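Local coordinates for protein BexL (Amycolatopsis orientalis, PDB 4XRW) that probably cyclises, dehydrates and aromatises a polyketide chain in the BE-7585A biosynthetic pathway, as a di-domain aromatase/cyclase of type II polyketide synthase, at residues E25-V30 and T122-L127; A32-V37 and W113-V118. All blocks are in the same frame, centred on the assembly; numbering follows the deposited sequence.

In the fold
Both contacts belong to the first of two helix-grip domains and meet on the same seven-stranded antiparallel sheet, their centres about 8 Å apart. Contact 1 zips the outermost strand 22-30 to strand 123-133. Contact 2 lays the start of helix 34-42, the element that follows strand 22-30, on strand 106-117, the next strand in the sheet. Contact 1 is partly buried and mixed: backbone hydrogen bonds join the strands, charged side chains and a salt bridge dominate one face, and mostly aliphatic residues, with His26, line the other. Contact 2 is smaller, more buried and purely apolar. Backbone bonds between 122-127 and 113-118, such as Glu116 N to Lys124 O at 2.9 Å, knit the two together.

Contact 1. Residues E25-V30 and T122-L127; sequences EHDILV and TAKVRL
The Glu25 carboxylate sits at the edge of the Arg126 guanidinium, near its plane, and the two planes are 34° apart; the pair joins two antiparallel strands of the helix-grip sheet. Arg126 grips side-on, giving NE to Glu25 OE1 at 2.8 Å and NH2 to Glu25 OE2 at 3.0 Å. The second bond is almost straight, at 177°, whereas OE1 is approached from above the carboxylate plane. A bend at chi3 of 53° turns the arginine toward the extended glutamate, and NH1 is left to pair with Glu116 on the next strand. The His26 ring is met at its edge by a water, 2.9 Å from ND1, which donates to Leu127 O; NE2 bonds Asp149 of helix 138-166.

The backbones form an antiparallel ladder, with the side chains of His26 and Arg126 on opposite faces. His26, Ile28 and Val30 form hydrogen-bonded pairs with Leu127, Val125 and Ala123, while Asp27-Arg126 and Leu29-Lys124 are non-hydrogen-bonded pairs. Alternation sorts the chemistry. The face of Asp27, Leu29, Lys124 and Arg126 is charged apart from Leu29, whose CD2 rests on Lys124 CB. Val30 and Val125, compact and branched at CB, suit the extended backbone and the opposite face, where both also touch Val37 of helix 34-42. The two side chains cross obliquely, with Val30 CG2 3.9 Å from Val125 CG2.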
ATOM      1  N   GLU A  25     -22.061   8.265  11.212  1.00 23.42           N
ATOM      2  CA  GLU A  25     -22.219   7.803   9.833  1.00 24.48           C
ATOM      3  C   GLU A  25     -21.824   8.892   8.856  1.00 26.65           C
ATOM      4  O   GLU A  25     -22.226  10.053   8.965  1.00 27.09           O
ATOM      5  CB  GLU A  25     -23.650   7.334   9.503  1.00 31.38           C
ATOM      6  CG  GLU A  25     -23.713   6.782   8.066  1.00 30.71           C
ATOM      7  CD  GLU A  25     -25.055   6.219   7.604  1.00 41.37           C
ATOM      8  OE1 GLU A  25     -25.295   6.271   6.365  1.00 37.01           O
ATOM      9  OE2 GLU A  25     -25.841   5.697   8.437  1.00 39.50           O
ATOM     10  N   HIS A  26     -21.014   8.479   7.897  1.00 23.88           N
ATOM     11  CA  HIS A  26     -20.593   9.314   6.792  1.00 25.14           C
ATOM     12  C   HIS A  26     -20.890   8.579   5.491  1.00 28.60           C
ATOM     13  O   HIS A  26     -20.932   7.346   5.458  1.00 27.27           O
ATOM     14  CB  HIS A  26     -19.109   9.640   6.915  1.00 29.16           C
ATOM     15  CG  HIS A  26     -18.761  10.416   8.140  1.00 31.93           C
ATOM     16  ND1 HIS A  26     -18.574   9.829   9.379  1.00 26.19           N
ATOM     17  CD2 HIS A  26     -18.547  11.741   8.315  1.00 32.57           C
ATOM     18  CE1 HIS A  26     -18.271  10.764  10.261  1.00 32.35           C
ATOM     19  NE2 HIS A  26     -18.246  11.932   9.640  1.00 30.06           N
ATOM     20  N   ASP A  27     -21.162   9.306   4.416  1.00 28.37           N
ATOM     21  CA  ASP A  27     -21.311   8.630   3.132  1.00 28.16           C
ATOM     22  C   ASP A  27     -20.737   9.464   1.990  1.00 35.09           C
ATOM     23  O   ASP A  27     -20.386  10.633   2.174  1.00 28.22           O
ATOM     24  CB  ASP A  27     -22.776   8.256   2.876  1.00 32.56           C
ATOM     25  CG  ASP A  27     -23.698   9.430   2.930  1.00 42.57           C
ATOM     26  OD1 ASP A  27     -23.512  10.373   2.128  1.00 46.27           O
ATOM     27  OD2 ASP A  27     -24.612   9.407   3.778  1.00 49.55           O
ATOM     28  N   ILE A  28     -20.574   8.805   0.848  1.00 31.54           N
ATOM     29  CA  ILE A  28     -20.082   9.417  -0.375  1.00 29.00           C
ATOM     30  C   ILE A  28     -20.626   8.618  -1.554  1.00 34.55           C
ATOM     31  O   ILE A  28     -20.942   7.440  -1.403  1.00 31.96           O
ATOM     32  CB  ILE A  28     -18.546   9.471  -0.398  1.00 30.81           C
ATOM     33  CG1 ILE A  28     -18.063  10.564  -1.346  1.00 28.11           C
ATOM     34  CG2 ILE A  28     -17.963   8.112  -0.754  1.00 28.90           C
ATOM     35  CD1 ILE A  28     -16.664  11.025  -1.100  1.00 32.22           C
ATOM     36  N   LEU A  29     -20.759   9.264  -2.721  1.00 30.95           N
ATOM     37  CA  LEU A  29     -21.136   8.561  -3.945  1.00 37.27           C
ATOM     38  C   LEU A  29     -19.884   8.222  -4.701  1.00 31.66           C
ATOM     39  O   LEU A  29     -18.964   9.039  -4.765  1.00 36.47           O
ATOM     40  CB  LEU A  29     -22.062   9.418  -4.830  1.00 36.78           C
ATOM     41  CG  LEU A  29     -23.384   9.859  -4.213  1.00 39.90           C
ATOM     42  CD1 LEU A  29     -24.055  10.897  -5.122  1.00 41.15           C
ATOM     43  CD2 LEU A  29     -24.312   8.680  -3.971  1.00 39.73           C
ATOM     44  N   VAL A  30     -19.841   7.023  -5.280  1.00 36.49           N
ATOM     45  CA  VAL A  30     -18.675   6.545  -6.020  1.00 37.30           C
ATOM     46  C   VAL A  30     -19.093   6.036  -7.412  1.00 41.39           C
ATOM     47  O   VAL A  30     -20.059   5.286  -7.530  1.00 36.69           O
ATOM     48  CB  VAL A  30     -17.953   5.409  -5.251  1.00 35.46           C
ATOM     49  CG1 VAL A  30     -16.808   4.828  -6.075  1.00 42.34           C
ATOM     50  CG2 VAL A  30     -17.448   5.917  -3.883  1.00 34.30           C
ATOM     51  N   THR A 122     -22.783   3.295 -10.554  1.00 40.84           N
ATOM     52  CA  THR A 122     -22.586   4.279  -9.507  1.00 47.13           C
ATOM     53  C   THR A 122     -23.166   3.740  -8.182  1.00 47.45           C
ATOM     54  O   THR A 122     -24.191   3.046  -8.168  1.00 43.31           O
ATOM     55  CB  THR A 122     -23.222   5.629  -9.952  1.00 46.67           C
ATOM     56  OG1 THR A 122     -22.269   6.693  -9.856  1.00 56.51           O
ATOM     57  CG2 THR A 122     -24.408   5.967  -9.159  1.00 46.98           C
ATOM     58  N   ALA A 123     -22.483   4.031  -7.074  1.00 44.61           N
ATOM     59  CA  ALA A 123     -22.856   3.458  -5.783  1.00 42.49           C
ATOM     60  C   ALA A 123     -22.707   4.446  -4.637  1.00 34.16           C
ATOM     61  O   ALA A 123     -21.876   5.342  -4.676  1.00 30.76           O
ATOM     62  CB  ALA A 123     -22.017   2.220  -5.498  1.00 36.97           C
ATOM     63  N   LYS A 124     -23.532   4.246  -3.625  1.00 31.48           N
ATOM     64  CA  LYS A 124     -23.454   4.988  -2.381  1.00 34.57           C
ATOM     65  C   LYS A 124     -22.722   4.141  -1.345  1.00 34.32           C
ATOM     66  O   LYS A 124     -23.117   3.008  -1.073  1.00 32.76           O
ATOM     67  CB  LYS A 124     -24.851   5.342  -1.869  1.00 32.69           C
ATOM     68  CG  LYS A 124     -24.841   6.235  -0.643  1.00 32.89           C
ATOM     69  CD  LYS A 124     -26.245   6.410  -0.090  1.00 42.83           C
ATOM     70  CE  LYS A 124     -26.264   7.247   1.169  1.00 51.36           C
ATOM     71  NZ  LYS A 124     -27.643   7.407   1.724  1.00 56.18           N
ATOM     72  N   VAL A 125     -21.652   4.697  -0.803  1.00 27.69           N
ATOM     73  CA  VAL A 125     -20.848   4.022   0.209  1.00 25.25           C
ATOM     74  C   VAL A 125     -21.089   4.696   1.530  1.00 28.91           C
ATOM     75  O   VAL A 125     -20.846   5.884   1.681  1.00 30.72           O
ATOM     76  CB  VAL A 125     -19.365   4.046  -0.139  1.00 32.86           C
ATOM     77  CG1 VAL A 125     -18.540   3.346   0.967  1.00 29.51           C
ATOM     78  CG2 VAL A 125     -19.154   3.379  -1.485  1.00 32.55           C
ATOM     79  N   ARG A 126     -21.606   3.921   2.470  1.00 23.74           N
ATOM     80  CA  ARG A 126     -21.850   4.368   3.826  1.00 26.65           C
ATOM     81  C   ARG A 126     -20.825   3.780   4.782  1.00 22.64           C
ATOM     82  O   ARG A 126     -20.572   2.569   4.742  1.00 24.65           O
ATOM     83  CB  ARG A 126     -23.241   3.944   4.257  1.00 30.54           C
ATOM     84  CG  ARG A 126     -24.330   4.429   3.304  1.00 32.13           C
ATOM     85  CD  ARG A 126     -25.627   3.777   3.660  1.00 33.44           C
ATOM     86  NE  ARG A 126     -25.988   3.947   5.058  1.00 28.99           N
ATOM     87  CZ  ARG A 126     -26.841   3.166   5.701  1.00 36.14           C
ATOM     88  NH1 ARG A 126     -27.425   2.171   5.051  1.00 39.19           N
ATOM     89  NH2 ARG A 126     -27.108   3.373   6.994  1.00 33.58           N
ATOM     90  N   LEU A 127     -20.281   4.628   5.644  1.00 23.68           N
ATOM     91  CA  LEU A 127     -19.280   4.213   6.611  1.00 19.89           C
ATOM     92  C   LEU A 127     -19.785   4.592   7.981  1.00 19.61           C
ATOM     93  O   LEU A 127     -19.905   5.779   8.303  1.00 23.29           O
ATOM     94  CB  LEU A 127     -17.934   4.860   6.295  1.00 21.00           C
ATOM     95  CG  LEU A 127     -16.804   4.683   7.306  1.00 23.20           C
ATOM     96  CD1 LEU A 127     -16.496   3.225   7.541  1.00 25.90           C
ATOM     97  CD2 LEU A 127     -15.553   5.451   6.839  1.00 24.20           C
TER
HETATM   98  O   HOH W   1     -18.545   7.056  10.354  1.00 23.75           O

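Contact 2. Residues A32-V37 and W113-V118; sequences APADEV and WIVEPV
Val115 pushes its CG1 methyl into a shallow hollow on the first turn of helix 34-42, bounded by the backbone and CB of Ala34 and by the side chain of Val37. Val115 CG1 lies 3.6 Å from Ala34 O and 3.8 Å from Ala34 CA, so it rests against the helix backbone itself. On one flank Val115 CG1 touches Ala34 CB at 3.9 Å, and on the other Val37 CB at 4.0 Å. With CG1 anti to the backbone N (chi1 -172°), Val115 sends this branch to the helix, while its CG2 is near Val37 CG1.

The reverse fit is made by Ala34. Its single methyl is a small bump pressed onto the end of strand 106-117, with Ala34 CB 3.8 Å from Pro117 N and 3.9 Å from Pro117 CB. Alanine suits this place because a short side chain lets the helix backbone come close to the strand, with the CA atoms of Ala34 and Pro117 only 5.0 Å apart. Pro117 meets the methyl through its own CB, and both residues also touch Arg93 in a neighbouring loop.

Pro33 occupies the N-cap position, and its carbonyl accepts the amide of Val37, closing the first turn. Being three residues apart on a helix, Ala34 and Val37 lie on the same side and face the sheet, whereas Asp35 and Glu36 point away and form salt bridges with Arg93 and Arg39. Val37 reaches Val125 on strand 123-133 too, so the turn straddles two strands of the helix-grip sheet.

The pairing of helix and strand here thus relies on close-fitting aliphatic groups rather than on directional polar bonds, which implies that shape and burial of apolar surface set how the helix sits on the sheet.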
ATOM      1  N   ALA A  32     -18.550   3.693  -9.502  1.00 38.30           N
ATOM      2  CA  ALA A  32     -18.332   2.301  -9.863  1.00 41.35           C
ATOM      3  C   ALA A  32     -19.526   1.526  -9.328  1.00 37.12           C
ATOM      4  O   ALA A  32     -20.245   2.014  -8.461  1.00 39.47           O
ATOM      5  CB  ALA A  32     -17.017   1.764  -9.288  1.00 36.21           C
ATOM      6  N   PRO A  33     -19.769   0.331  -9.858  1.00 33.20           N
ATOM      7  CA  PRO A  33     -20.942  -0.409  -9.375  1.00 36.67           C
ATOM      8  C   PRO A  33     -20.752  -0.920  -7.947  1.00 36.24           C
ATOM      9  O   PRO A  33     -19.619  -1.096  -7.503  1.00 38.49           O
ATOM     10  CB  PRO A  33     -21.069  -1.566 -10.371  1.00 38.76           C
ATOM     11  CG  PRO A  33     -19.743  -1.675 -11.023  1.00 42.65           C
ATOM     12  CD  PRO A  33     -19.115  -0.326 -10.999  1.00 38.57           C
ATOM     13  N   ALA A  34     -21.849  -1.137  -7.243  1.00 32.28           N
ATOM     14  CA  ALA A  34     -21.818  -1.573  -5.841  1.00 33.79           C
ATOM     15  C   ALA A  34     -21.010  -2.846  -5.626  1.00 37.24           C
ATOM     16  O   ALA A  34     -20.318  -2.983  -4.619  1.00 32.71           O
ATOM     17  CB  ALA A  34     -23.224  -1.783  -5.335  1.00 33.79           C
ATOM     18  N   ASP A  35     -21.090  -3.785  -6.557  1.00 35.87           N
ATOM     19  CA  ASP A  35     -20.427  -5.064  -6.355  1.00 34.56           C
ATOM     20  C   ASP A  35     -18.902  -4.916  -6.387  1.00 38.19           C
ATOM     21  O   ASP A  35     -18.179  -5.609  -5.651  1.00 32.53           O
ATOM     22  CB  ASP A  35     -20.904  -6.085  -7.397  1.00 38.72           C
ATOM     23  CG  ASP A  35     -22.324  -6.598  -7.122  1.00 44.91           C
ATOM     24  OD1 ASP A  35     -22.868  -6.365  -6.017  1.00 44.41           O
ATOM     25  OD2 ASP A  35     -22.894  -7.261  -8.019  1.00 57.30           O
ATOM     26  N   GLU A  36     -18.416  -4.009  -7.227  1.00 35.70           N
ATOM     27  CA  GLU A  36     -16.996  -3.780  -7.354  1.00 37.50           C
ATOM     28  C   GLU A  36     -16.436  -3.014  -6.155  1.00 36.11           C
ATOM     29  O   GLU A  36     -15.347  -3.348  -5.668  1.00 32.20           O
ATOM     30  CB  GLU A  36     -16.691  -3.033  -8.656  1.00 36.83           C
ATOM     31  CG  GLU A  36     -15.194  -2.763  -8.911  1.00 43.10           C
ATOM     32  CD  GLU A  36     -14.313  -4.036  -8.948  1.00 53.84           C
ATOM     33  OE1 GLU A  36     -14.839  -5.169  -8.809  1.00 53.93           O
ATOM     34  OE2 GLU A  36     -13.078  -3.897  -9.115  1.00 52.10           O
ATOM     35  N   VAL A  37     -17.170  -2.013  -5.666  1.00 29.40           N
ATOM     36  CA  VAL A  37     -16.713  -1.285  -4.490  1.00 27.53           C
ATOM     37  C   VAL A  37     -16.655  -2.247  -3.312  1.00 27.92           C
ATOM     38  O   VAL A  37     -15.677  -2.251  -2.566  1.00 28.53           O
ATOM     39  CB  VAL A  37     -17.622  -0.099  -4.156  1.00 26.98           C
ATOM     40  CG1 VAL A  37     -17.210   0.575  -2.858  1.00 30.81           C
ATOM     41  CG2 VAL A  37     -17.592   0.914  -5.309  1.00 35.53           C
ATOM     42  N   TRP A 113     -19.117  -0.977   6.841  1.00 21.27           N
ATOM     43  CA  TRP A 113     -19.238  -0.536   5.462  1.00 23.42           C
ATOM     44  C   TRP A 113     -20.549  -1.074   4.930  1.00 25.38           C
ATOM     45  O   TRP A 113     -20.862  -2.249   5.126  1.00 23.90           O
ATOM     46  CB  TRP A 113     -18.102  -1.067   4.575  1.00 24.53           C
ATOM     47  CG  TRP A 113     -16.745  -0.522   4.917  1.00 20.37           C
ATOM     48  CD1 TRP A 113     -15.821  -1.101   5.745  1.00 25.74           C
ATOM     49  CD2 TRP A 113     -16.160   0.685   4.439  1.00 18.90           C
ATOM     50  NE1 TRP A 113     -14.696  -0.313   5.807  1.00 25.26           N
ATOM     51  CE2 TRP A 113     -14.882   0.792   5.029  1.00 21.26           C
ATOM     52  CE3 TRP A 113     -16.591   1.700   3.575  1.00 23.02           C
ATOM     53  CZ2 TRP A 113     -14.037   1.865   4.782  1.00 25.55           C
ATOM     54  CZ3 TRP A 113     -15.743   2.758   3.331  1.00 23.30           C
ATOM     55  CH2 TRP A 113     -14.483   2.831   3.923  1.00 24.61           C
ATOM     56  N   ILE A 114     -21.283  -0.235   4.220  1.00 22.15           N
ATOM     57  CA  ILE A 114     -22.516  -0.667   3.566  1.00 25.46           C
ATOM     58  C   ILE A 114     -22.470  -0.049   2.184  1.00 26.21           C
ATOM     59  O   ILE A 114     -22.357   1.171   2.055  1.00 28.65           O
ATOM     60  CB  ILE A 114     -23.788  -0.220   4.313  1.00 27.88           C
ATOM     61  CG1 ILE A 114     -23.787  -0.667   5.778  1.00 32.01           C
ATOM     62  CG2 ILE A 114     -25.023  -0.797   3.628  1.00 32.15           C
ATOM     63  CD1 ILE A 114     -24.765   0.113   6.663  1.00 38.13           C
ATOM     64  N   VAL A 115     -22.518  -0.874   1.149  1.00 24.04           N
ATOM     65  CA  VAL A 115     -22.445  -0.383  -0.205  1.00 22.24           C
ATOM     66  C   VAL A 115     -23.792  -0.614  -0.897  1.00 30.86           C
ATOM     67  O   VAL A 115     -24.273  -1.739  -0.964  1.00 31.19           O
ATOM     68  CB  VAL A 115     -21.333  -1.050  -0.980  1.00 30.08           C
ATOM     69  CG1 VAL A 115     -21.163  -0.369  -2.320  1.00 33.70           C
ATOM     70  CG2 VAL A 115     -20.021  -0.982  -0.171  1.00 30.50           C
ATOM     71  N   GLU A 116     -24.392   0.471  -1.386  1.00 34.68           N
ATOM     72  CA  GLU A 116     -25.749   0.442  -1.949  1.00 36.86           C
ATOM     73  C   GLU A 116     -25.721   0.840  -3.432  1.00 42.13           C
ATOM     74  O   GLU A 116     -25.091   1.839  -3.807  1.00 38.32           O
ATOM     75  CB  GLU A 116     -26.676   1.372  -1.153  1.00 42.93           C
ATOM     76  CG  GLU A 116     -26.909   0.896   0.297  1.00 45.11           C
ATOM     77  CD  GLU A 116     -27.671   1.890   1.180  1.00 47.22           C
ATOM     78  OE1 GLU A 116     -27.874   3.043   0.748  1.00 49.81           O
ATOM     79  OE2 GLU A 116     -28.055   1.506   2.318  1.00 39.86           O
ATOM     80  N   PRO A 117     -26.371   0.039  -4.295  1.00 48.08           N
ATOM     81  CA  PRO A 117     -26.409   0.474  -5.695  1.00 47.55           C
ATOM     82  C   PRO A 117     -27.398   1.632  -5.834  1.00 46.33           C
ATOM     83  O   PRO A 117     -28.496   1.546  -5.275  1.00 47.09           O
ATOM     84  CB  PRO A 117     -26.872  -0.777  -6.437  1.00 42.92           C
ATOM     85  CG  PRO A 117     -27.741  -1.485  -5.439  1.00 42.04           C
ATOM     86  CD  PRO A 117     -27.202  -1.158  -4.064  1.00 40.48           C
ATOM     87  N   VAL A 118     -27.010   2.715  -6.498  1.00 42.86           N
ATOM     88  CA  VAL A 118     -27.981   3.769  -6.767  1.00 52.70           C
ATOM     89  C   VAL A 118     -28.204   3.851  -8.283  1.00 47.90           C
ATOM     90  O   VAL A 118     -29.237   4.325  -8.732  1.00 52.40           O
ATOM     91  CB  VAL A 118     -27.555   5.144  -6.163  1.00 49.93           C
ATOM     92  CG1 VAL A 118     -27.114   4.980  -4.697  1.00 48.34           C
ATOM     93  CG2 VAL A 118     -26.493   5.811  -6.989  1.00 48.65           C
TER